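Local coordinates for pesticidal crystal protein Cry2Aa (Bacillus thuringiensis serovar kurstaki, PDB 1I5P) that kills dipteran and lepidopteran larvae by binding to their midgut epithelial cells and bringing about colloid-osmotic lysis, at residues H239-F244 / Q291-L296; G272-A277 / L299-S304. One frame throughout, in Å; residues are numbered along the deposited sequence.

Contact 1: H239-F244 / Q291-L296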
ATOM      1  N   HIS A 239      -5.422 -13.797  10.238  1.00 11.01           N
ATOM      2  CA  HIS A 239      -5.130 -12.573  10.960  1.00 13.18           C
ATOM      3  C   HIS A 239      -3.623 -12.336  11.082  1.00 14.30           C
ATOM      4  O   HIS A 239      -3.130 -11.243  10.798  1.00 14.17           O
ATOM      5  CB  HIS A 239      -5.757 -12.616  12.352  1.00 12.97           C
ATOM      6  CG  HIS A 239      -5.378 -11.453  13.211  1.00 16.83           C
ATOM      7  ND1 HIS A 239      -5.910 -10.194  13.038  1.00 13.52           N
ATOM      8  CD2 HIS A 239      -4.459 -11.341  14.199  1.00 16.09           C
ATOM      9  CE1 HIS A 239      -5.335  -9.356  13.881  1.00 14.10           C
ATOM     10  NE2 HIS A 239      -4.449 -10.027  14.596  1.00 15.41           N
ATOM     11  N   ASP A 240      -2.893 -13.367  11.497  1.00 15.15           N
ATOM     12  CA  ASP A 240      -1.446 -13.255  11.669  1.00 15.26           C
ATOM     13  C   ASP A 240      -0.673 -13.124  10.363  1.00 13.22           C
ATOM     14  O   ASP A 240       0.335 -12.428  10.301  1.00 11.99           O
ATOM     15  CB  ASP A 240      -0.927 -14.445  12.475  1.00 19.65           C
ATOM     16  CG  ASP A 240      -1.339 -14.377  13.933  1.00 24.11           C
ATOM     17  OD1 ASP A 240      -1.552 -15.448  14.545  1.00 29.69           O
ATOM     18  OD2 ASP A 240      -1.440 -13.250  14.465  1.00 24.72           O
ATOM     19  N   MET A 241      -1.140 -13.791   9.317  1.00 11.37           N
ATOM     20  CA  MET A 241      -0.471 -13.690   8.030  1.00 12.10           C
ATOM     21  C   MET A 241      -0.577 -12.256   7.516  1.00 11.23           C
ATOM     22  O   MET A 241       0.409 -11.676   7.065  1.00 11.78           O
ATOM     23  CB  MET A 241      -1.098 -14.650   7.016  1.00 11.34           C
ATOM     24  CG  MET A 241      -0.551 -14.483   5.609  1.00 12.24           C
ATOM     25  SD  MET A 241      -1.145 -15.741   4.493  1.00 16.72           S
ATOM     26  CE  MET A 241       0.069 -17.009   4.775  1.00 15.36           C
ATOM     27  N   LEU A 242      -1.775 -11.687   7.589  1.00 11.11           N
ATOM     28  CA  LEU A 242      -1.985 -10.319   7.124  1.00 12.57           C
ATOM     29  C   LEU A 242      -1.199  -9.293   7.944  1.00 13.86           C
ATOM     30  O   LEU A 242      -0.644  -8.339   7.387  1.00 15.88           O
ATOM     31  CB  LEU A 242      -3.481  -9.978   7.145  1.00  8.35           C
ATOM     32  CG  LEU A 242      -4.349 -10.871   6.257  1.00  9.06           C
ATOM     33  CD1 LEU A 242      -5.789 -10.350   6.232  1.00  9.90           C
ATOM     34  CD2 LEU A 242      -3.764 -10.901   4.845  1.00  9.51           C
ATOM     35  N   GLU A 243      -1.149  -9.477   9.259  1.00 12.15           N
ATOM     36  CA  GLU A 243      -0.419  -8.541  10.112  1.00 12.36           C
ATOM     37  C   GLU A 243       1.081  -8.616   9.858  1.00 13.40           C
ATOM     38  O   GLU A 243       1.785  -7.608   9.943  1.00 14.23           O
ATOM     39  CB  GLU A 243      -0.692  -8.821  11.589  1.00 11.95           C
ATOM     40  CG  GLU A 243      -2.130  -8.618  12.017  1.00 14.17           C
ATOM     41  CD  GLU A 243      -2.239  -7.980  13.388  1.00 15.27           C
ATOM     42  OE1 GLU A 243      -1.455  -8.353  14.285  1.00 17.05           O
ATOM     43  OE2 GLU A 243      -3.111  -7.107  13.571  1.00 13.13           O
ATOM     44  N   PHE A 244       1.575  -9.812   9.564  1.00 12.54           N
ATOM     45  CA  PHE A 244       2.987  -9.966   9.281  1.00 10.86           C
ATOM     46  C   PHE A 244       3.297  -9.109   8.060  1.00 10.32           C
ATOM     47  O   PHE A 244       4.304  -8.407   8.020  1.00  8.80           O
ATOM     48  CB  PHE A 244       3.326 -11.427   8.976  1.00 13.50           C
ATOM     49  CG  PHE A 244       4.769 -11.652   8.604  1.00 13.08           C
ATOM     50  CD1 PHE A 244       5.763 -11.648   9.577  1.00 15.92           C
ATOM     51  CD2 PHE A 244       5.137 -11.845   7.276  1.00 15.01           C
ATOM     52  CE1 PHE A 244       7.100 -11.838   9.237  1.00 16.75           C
ATOM     53  CE2 PHE A 244       6.475 -12.036   6.921  1.00 15.73           C
ATOM     54  CZ  PHE A 244       7.459 -12.030   7.905  1.00 17.55           C
ATOM     55  N   GLN A 291       1.777 -20.598  -0.145  1.00 17.30           N
ATOM     56  CA  GLN A 291       1.179 -21.105  -1.377  1.00 18.90           C
ATOM     57  C   GLN A 291      -0.291 -20.698  -1.501  1.00 17.48           C
ATOM     58  O   GLN A 291      -0.838 -20.643  -2.601  1.00 17.52           O
ATOM     59  CB  GLN A 291       1.308 -22.631  -1.443  1.00 20.39           C
ATOM     60  CG  GLN A 291       2.723 -23.120  -1.761  1.00 28.65           C
ATOM     61  CD  GLN A 291       2.823 -24.640  -1.856  1.00 32.19           C
ATOM     62  OE1 GLN A 291       3.839 -25.179  -2.301  1.00 35.10           O
ATOM     63  NE2 GLN A 291       1.772 -25.336  -1.428  1.00 32.17           N
ATOM     64  N   ASN A 292      -0.913 -20.404  -0.364  1.00 15.68           N
ATOM     65  CA  ASN A 292      -2.314 -19.993  -0.320  1.00 15.92           C
ATOM     66  C   ASN A 292      -2.485 -18.492  -0.525  1.00 15.17           C
ATOM     67  O   ASN A 292      -3.583 -18.022  -0.817  1.00 14.93           O
ATOM     68  CB  ASN A 292      -2.932 -20.324   1.041  1.00 14.96           C
ATOM     69  CG  ASN A 292      -2.767 -21.773   1.429  1.00 16.89           C
ATOM     70  OD1 ASN A 292      -2.668 -22.091   2.612  1.00 16.21           O
ATOM     71  ND2 ASN A 292      -2.748 -22.661   0.443  1.00 13.77           N
ATOM     72  N   TRP A 293      -1.402 -17.746  -0.351  1.00 14.90           N
ATOM     73  CA  TRP A 293      -1.459 -16.293  -0.451  1.00 16.94           C
ATOM     74  C   TRP A 293      -1.980 -15.759  -1.783  1.00 16.18           C
ATOM     75  O   TRP A 293      -2.852 -14.889  -1.797  1.00 16.91           O
ATOM     76  CB  TRP A 293      -0.084 -15.683  -0.133  1.00 15.78           C
ATOM     77  CG  TRP A 293      -0.081 -14.177  -0.096  1.00 13.18           C
ATOM     78  CD1 TRP A 293       0.796 -13.346  -0.734  1.00 14.69           C
ATOM     79  CD2 TRP A 293      -1.028 -13.328   0.567  1.00 11.94           C
ATOM     80  NE1 TRP A 293       0.447 -12.031  -0.519  1.00 11.44           N
ATOM     81  CE2 TRP A 293      -0.667 -11.991   0.275  1.00 12.85           C
ATOM     82  CE3 TRP A 293      -2.148 -13.564   1.374  1.00 13.46           C
ATOM     83  CZ2 TRP A 293      -1.389 -10.892   0.763  1.00 12.20           C
ATOM     84  CZ3 TRP A 293      -2.869 -12.467   1.862  1.00 12.56           C
ATOM     85  CH2 TRP A 293      -2.483 -11.150   1.550  1.00 13.26           C
ATOM     86  N   PRO A 294      -1.463 -16.269  -2.916  1.00 17.64           N
ATOM     87  CA  PRO A 294      -1.926 -15.793  -4.221  1.00 15.96           C
ATOM     88  C   PRO A 294      -3.436 -15.804  -4.326  1.00 16.45           C
ATOM     89  O   PRO A 294      -4.038 -14.840  -4.797  1.00 15.59           O
ATOM     90  CB  PRO A 294      -1.249 -16.755  -5.193  1.00 17.92           C
ATOM     91  CG  PRO A 294       0.069 -16.997  -4.507  1.00 16.44           C
ATOM     92  CD  PRO A 294      -0.396 -17.270  -3.087  1.00 17.73           C
ATOM     93  N   PHE A 295      -4.053 -16.892  -3.875  1.00 14.86           N
ATOM     94  CA  PHE A 295      -5.505 -16.980  -3.920  1.00 14.89           C
ATOM     95  C   PHE A 295      -6.138 -15.901  -3.060  1.00 13.53           C
ATOM     96  O   PHE A 295      -7.050 -15.200  -3.503  1.00 13.05           O
ATOM     97  CB  PHE A 295      -6.014 -18.334  -3.415  1.00 13.67           C
ATOM     98  CG  PHE A 295      -7.479 -18.318  -3.060  1.00 14.62           C
ATOM     99  CD1 PHE A 295      -8.456 -18.429  -4.049  1.00 13.79           C
ATOM    100  CD2 PHE A 295      -7.884 -18.099  -1.747  1.00 13.45           C
ATOM    101  CE1 PHE A 295      -9.808 -18.314  -3.742  1.00 14.21           C
ATOM    102  CE2 PHE A 295      -9.243 -17.980  -1.425  1.00 15.23           C
ATOM    103  CZ  PHE A 295     -10.205 -18.090  -2.428  1.00 15.55           C
ATOM    104  N   LEU A 296      -5.657 -15.782  -1.825  1.00 12.43           N
ATOM    105  CA  LEU A 296      -6.203 -14.810  -0.884  1.00 12.51           C
ATOM    106  C   LEU A 296      -6.179 -13.364  -1.372  1.00 13.25           C
ATOM    107  O   LEU A 296      -7.199 -12.681  -1.337  1.00 15.70           O
ATOM    108  CB  LEU A 296      -5.484 -14.929   0.464  1.00  9.95           C
ATOM    109  CG  LEU A 296      -5.754 -16.243   1.206  1.00 11.79           C
ATOM    110  CD1 LEU A 296      -4.860 -16.361   2.446  1.00 10.00           C
ATOM    111  CD2 LEU A 296      -7.231 -16.305   1.586  1.00  8.47           C
TER
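M241, on helix 238-259, reaches across to W293 of helix 293-300. From CB its chain runs out nearly straight, with CG anti to the backbone N (chi1 173°) and chi2 again close to 180°, so that SD is carried to the indole. There the sulfur lies 3.9 Å from W293 CE3 and 4.9 Å from the centroid of the six-membered ring, 52° off the ring normal: a Met-aromatic contact of oblique geometry. The same SD also lies 4.3 Å from L296 CD1, further along the second helix. Beyond it the chain bends at chi3, turning CE aside. L242 adds a single methyl, CD2, which sits 3.5 Å from both CZ3 and CH2 of W293 and meets the ring obliquely. Methionine suits the gap because its long, flexible chain spans helices whose nearest CA atoms, those of M241 and W293, are 8.9 Å apart. F231 of helix 202-232 touches both M241 and W293. Tryptophan suits the place because its indole N-H is satisfied by E514 while its benzo ring gives sulfur and methyl an apolar surface; between these two segments the contact is dispersion and shape, with no polar bond.

Contact 2: G272-A277 / L299-S304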
ATOM      1  N   GLY A 272      -0.763   3.444  -2.949  1.00 14.76           N
ATOM      2  CA  GLY A 272       0.299   2.486  -2.724  1.00 14.59           C
ATOM      3  C   GLY A 272      -0.269   1.098  -2.526  1.00 13.58           C
ATOM      4  O   GLY A 272      -1.395   0.822  -2.927  1.00 13.38           O
ATOM      5  N   ALA A 273       0.507   0.222  -1.906  1.00 12.79           N
ATOM      6  CA  ALA A 273       0.052  -1.136  -1.654  1.00 12.92           C
ATOM      7  C   ALA A 273      -1.064  -1.127  -0.622  1.00 12.13           C
ATOM      8  O   ALA A 273      -1.156  -0.214   0.201  1.00 11.89           O
ATOM      9  CB  ALA A 273       1.206  -1.988  -1.152  1.00 13.93           C
ATOM     10  N   ASN A 274      -1.923  -2.139  -0.670  1.00 10.72           N
ATOM     11  CA  ASN A 274      -3.008  -2.242   0.294  1.00 12.12           C
ATOM     12  C   ASN A 274      -2.475  -2.780   1.607  1.00 12.39           C
ATOM     13  O   ASN A 274      -1.355  -3.277   1.681  1.00 11.00           O
ATOM     14  CB  ASN A 274      -4.080  -3.228  -0.181  1.00 12.92           C
ATOM     15  CG  ASN A 274      -4.813  -2.766  -1.419  1.00 16.52           C
ATOM     16  OD1 ASN A 274      -5.182  -1.601  -1.546  1.00 16.75           O
ATOM     17  ND2 ASN A 274      -5.049  -3.699  -2.338  1.00 14.18           N
ATOM     18  N   LEU A 275      -3.299  -2.665   2.641  1.00 13.72           N
ATOM     19  CA  LEU A 275      -3.000  -3.214   3.958  1.00 12.01           C
ATOM     20  C   LEU A 275      -4.283  -3.990   4.220  1.00 12.43           C
ATOM     21  O   LEU A 275      -5.364  -3.413   4.179  1.00 13.05           O
ATOM     22  CB  LEU A 275      -2.829  -2.110   5.013  1.00 12.48           C
ATOM     23  CG  LEU A 275      -1.616  -1.180   4.899  1.00 10.58           C
ATOM     24  CD1 LEU A 275      -1.602  -0.233   6.085  1.00  9.98           C
ATOM     25  CD2 LEU A 275      -0.331  -1.998   4.857  1.00  8.88           C
ATOM     26  N   TYR A 276      -4.177  -5.296   4.449  1.00 11.73           N
ATOM     27  CA  TYR A 276      -5.365  -6.107   4.697  1.00 11.66           C
ATOM     28  C   TYR A 276      -5.506  -6.450   6.162  1.00 10.99           C
ATOM     29  O   TYR A 276      -4.531  -6.794   6.828  1.00  8.37           O
ATOM     30  CB  TYR A 276      -5.323  -7.414   3.905  1.00 10.13           C
ATOM     31  CG  TYR A 276      -4.959  -7.240   2.460  1.00  8.22           C
ATOM     32  CD1 TYR A 276      -3.632  -7.313   2.041  1.00  6.92           C
ATOM     33  CD2 TYR A 276      -5.944  -6.996   1.504  1.00 10.65           C
ATOM     34  CE1 TYR A 276      -3.297  -7.152   0.695  1.00  8.49           C
ATOM     35  CE2 TYR A 276      -5.620  -6.828   0.164  1.00  6.99           C
ATOM     36  CZ  TYR A 276      -4.305  -6.907  -0.236  1.00  9.20           C
ATOM     37  OH  TYR A 276      -4.009  -6.749  -1.572  1.00 10.52           O
ATOM     38  N   ALA A 277      -6.735  -6.361   6.652  1.00  9.94           N
ATOM     39  CA  ALA A 277      -7.014  -6.664   8.041  1.00 11.61           C
ATOM     40  C   ALA A 277      -8.129  -7.691   8.145  1.00 12.01           C
ATOM     41  O   ALA A 277      -9.104  -7.640   7.393  1.00 13.21           O
ATOM     42  CB  ALA A 277      -7.408  -5.394   8.779  1.00 11.71           C
ATOM     43  N   LEU A 299      -8.464 -12.638  -4.227  1.00 14.79           N
ATOM     44  CA  LEU A 299      -9.847 -12.564  -3.770  1.00 13.21           C
ATOM     45  C   LEU A 299     -10.137 -11.228  -3.100  1.00 13.64           C
ATOM     46  O   LEU A 299     -11.183 -10.621  -3.330  1.00 10.36           O
ATOM     47  CB  LEU A 299     -10.134 -13.684  -2.772  1.00 14.03           C
ATOM     48  CG  LEU A 299     -11.467 -13.620  -2.022  1.00 13.10           C
ATOM     49  CD1 LEU A 299     -12.614 -13.889  -2.980  1.00 14.17           C
ATOM     50  CD2 LEU A 299     -11.471 -14.647  -0.897  1.00 13.95           C
ATOM     51  N   PHE A 300      -9.203 -10.787  -2.262  1.00 14.19           N
ATOM     52  CA  PHE A 300      -9.341  -9.536  -1.527  1.00 13.04           C
ATOM     53  C   PHE A 300      -9.347  -8.297  -2.420  1.00 12.13           C
ATOM     54  O   PHE A 300      -9.803  -7.236  -1.996  1.00 10.08           O
ATOM     55  CB  PHE A 300      -8.228  -9.421  -0.477  1.00 11.60           C
ATOM     56  CG  PHE A 300      -8.252 -10.519   0.562  1.00 14.27           C
ATOM     57  CD1 PHE A 300      -7.134 -10.761   1.357  1.00 13.36           C
ATOM     58  CD2 PHE A 300      -9.388 -11.311   0.747  1.00 15.07           C
ATOM     59  CE1 PHE A 300      -7.140 -11.766   2.321  1.00 11.79           C
ATOM     60  CE2 PHE A 300      -9.402 -12.322   1.711  1.00 14.26           C
ATOM     61  CZ  PHE A 300      -8.272 -12.546   2.497  1.00 11.92           C
ATOM     62  N   GLN A 301      -8.855  -8.425  -3.649  1.00 11.11           N
ATOM     63  CA  GLN A 301      -8.829  -7.279  -4.557  1.00 13.72           C
ATOM     64  C   GLN A 301      -9.879  -7.348  -5.663  1.00 14.00           C
ATOM     65  O   GLN A 301      -9.794  -6.626  -6.655  1.00 13.01           O
ATOM     66  CB  GLN A 301      -7.437  -7.123  -5.165  1.00 11.62           C
ATOM     67  CG  GLN A 301      -6.398  -6.697  -4.142  1.00 14.09           C
ATOM     68  CD  GLN A 301      -5.039  -6.512  -4.752  1.00 15.48           C
ATOM     69  OE1 GLN A 301      -4.738  -5.459  -5.315  1.00 14.98           O
ATOM     70  NE2 GLN A 301      -4.200  -7.542  -4.653  1.00 15.05           N
ATOM     71  N   VAL A 302     -10.866  -8.223  -5.497  1.00 14.52           N
ATOM     72  CA  VAL A 302     -11.923  -8.341  -6.490  1.00 14.15           C
ATOM     73  C   VAL A 302     -12.708  -7.035  -6.510  1.00 13.39           C
ATOM     74  O   VAL A 302     -13.140  -6.548  -5.467  1.00 14.43           O
ATOM     75  CB  VAL A 302     -12.878  -9.514  -6.164  1.00 14.18           C
ATOM     76  CG1 VAL A 302     -14.210  -9.341  -6.908  1.00 15.32           C
ATOM     77  CG2 VAL A 302     -12.227 -10.827  -6.559  1.00 13.50           C
ATOM     78  N   ASN A 303     -12.882  -6.478  -7.703  1.00 13.08           N
ATOM     79  CA  ASN A 303     -13.611  -5.229  -7.889  1.00 12.61           C
ATOM     80  C   ASN A 303     -12.897  -4.051  -7.232  1.00 13.79           C
ATOM     81  O   ASN A 303     -13.543  -3.109  -6.785  1.00 12.30           O
ATOM     82  CB  ASN A 303     -15.032  -5.342  -7.319  1.00 11.79           C
ATOM     83  CG  ASN A 303     -15.936  -6.250  -8.148  1.00 12.36           C
ATOM     84  OD1 ASN A 303     -15.649  -6.535  -9.307  1.00 11.36           O
ATOM     85  ND2 ASN A 303     -17.049  -6.682  -7.558  1.00 10.90           N
ATOM     86  N   SER A 304     -11.569  -4.103  -7.169  1.00 14.09           N
ATOM     87  CA  SER A 304     -10.794  -3.020  -6.563  1.00 15.99           C
ATOM     88  C   SER A 304     -10.894  -1.728  -7.361  1.00 15.85           C
ATOM     89  O   SER A 304     -10.629  -0.652  -6.832  1.00 15.42           O
ATOM     90  CB  SER A 304      -9.315  -3.406  -6.452  1.00 16.27           C
ATOM     91  OG  SER A 304      -9.048  -4.086  -5.237  1.00 19.51           O
TER
HETATM   92  O   HOH W   1      -6.479  -3.456  -4.807  1.00 15.48           O
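The start of strand 275-278 passes the end of helix 293-300, with the CA atoms of Y276 and F300 8.1 Å apart, just before the chain leaves the helix in a type II turn from Q301 to S304, whose third residue, N303, has the positive phi (65°) of that position, a left-handed conformation that asparagine tolerates well. Y276 points from the strand toward the helix end. Its ring atom CE2 lies 3.7 Å from F300 CB, which comes in obliquely, and the two aromatic rings are inclined at 45° with centroids 5.8 Å apart. Q301 CG lies at the edge of the tyrosine ring, near its plane. Y276 OH comes to 3.2 Å from Q301 NE2, at an angle too poor for a hydrogen bond. Tyrosine suits this place because its ring packs against phenylalanine while its hydroxyl accepts a weak but nearly straight hydrogen bond within its own segment, from N274 ND2 (3.3 Å, 173°). The Q301 chain is extended beyond CG, which brings its amide up to N274 with the two amide planes perpendicular. A water joins them, accepting from N274 ND2 at 2.9 Å and donating to Q301 OE1 at 2.7 Å, and it is also hydrogen-bonded to S304 OG at 2.7 Å. One water thus joins N274, just ahead of the strand, to both ends of the turn. D521 identifies NE2 as the nitrogen of Q301, and the bond from N469 ND2 to N274 OD1 is consistent with the orientation of N274. Y276 also packs on L242 and R245 of helix 238-259, and F300 on V465 of strand 462-469 and V429 of strand 422-430. The contact therefore sets the end of helix 293-300 against the three-stranded antiparallel sheet in which 275-278 is an outer strand.

Along the chain the four segments alternate: 239-244, 272-277, 291-296, 299-304. The centres of the two contacts are 12 Å apart, and both draw on helix 293-300, contact 1 through W293 and L296, contact 2 nearer its C-terminal end. They touch directly, L242 CB lying 3.4 Å from Y276 O and W293 CH2 4.0 Å from Y276 CD1. Contact 1 joins the N-terminal family region to the middle one, whereas contact 2 lies wholly within the latter. Strand 275-278 and helix 293-300 both pack against helix 238-259, so the two contacts form adjoining buried parts of the junction between the helical domain, which in this family is the pore-forming one, and the beta-rich middle domain.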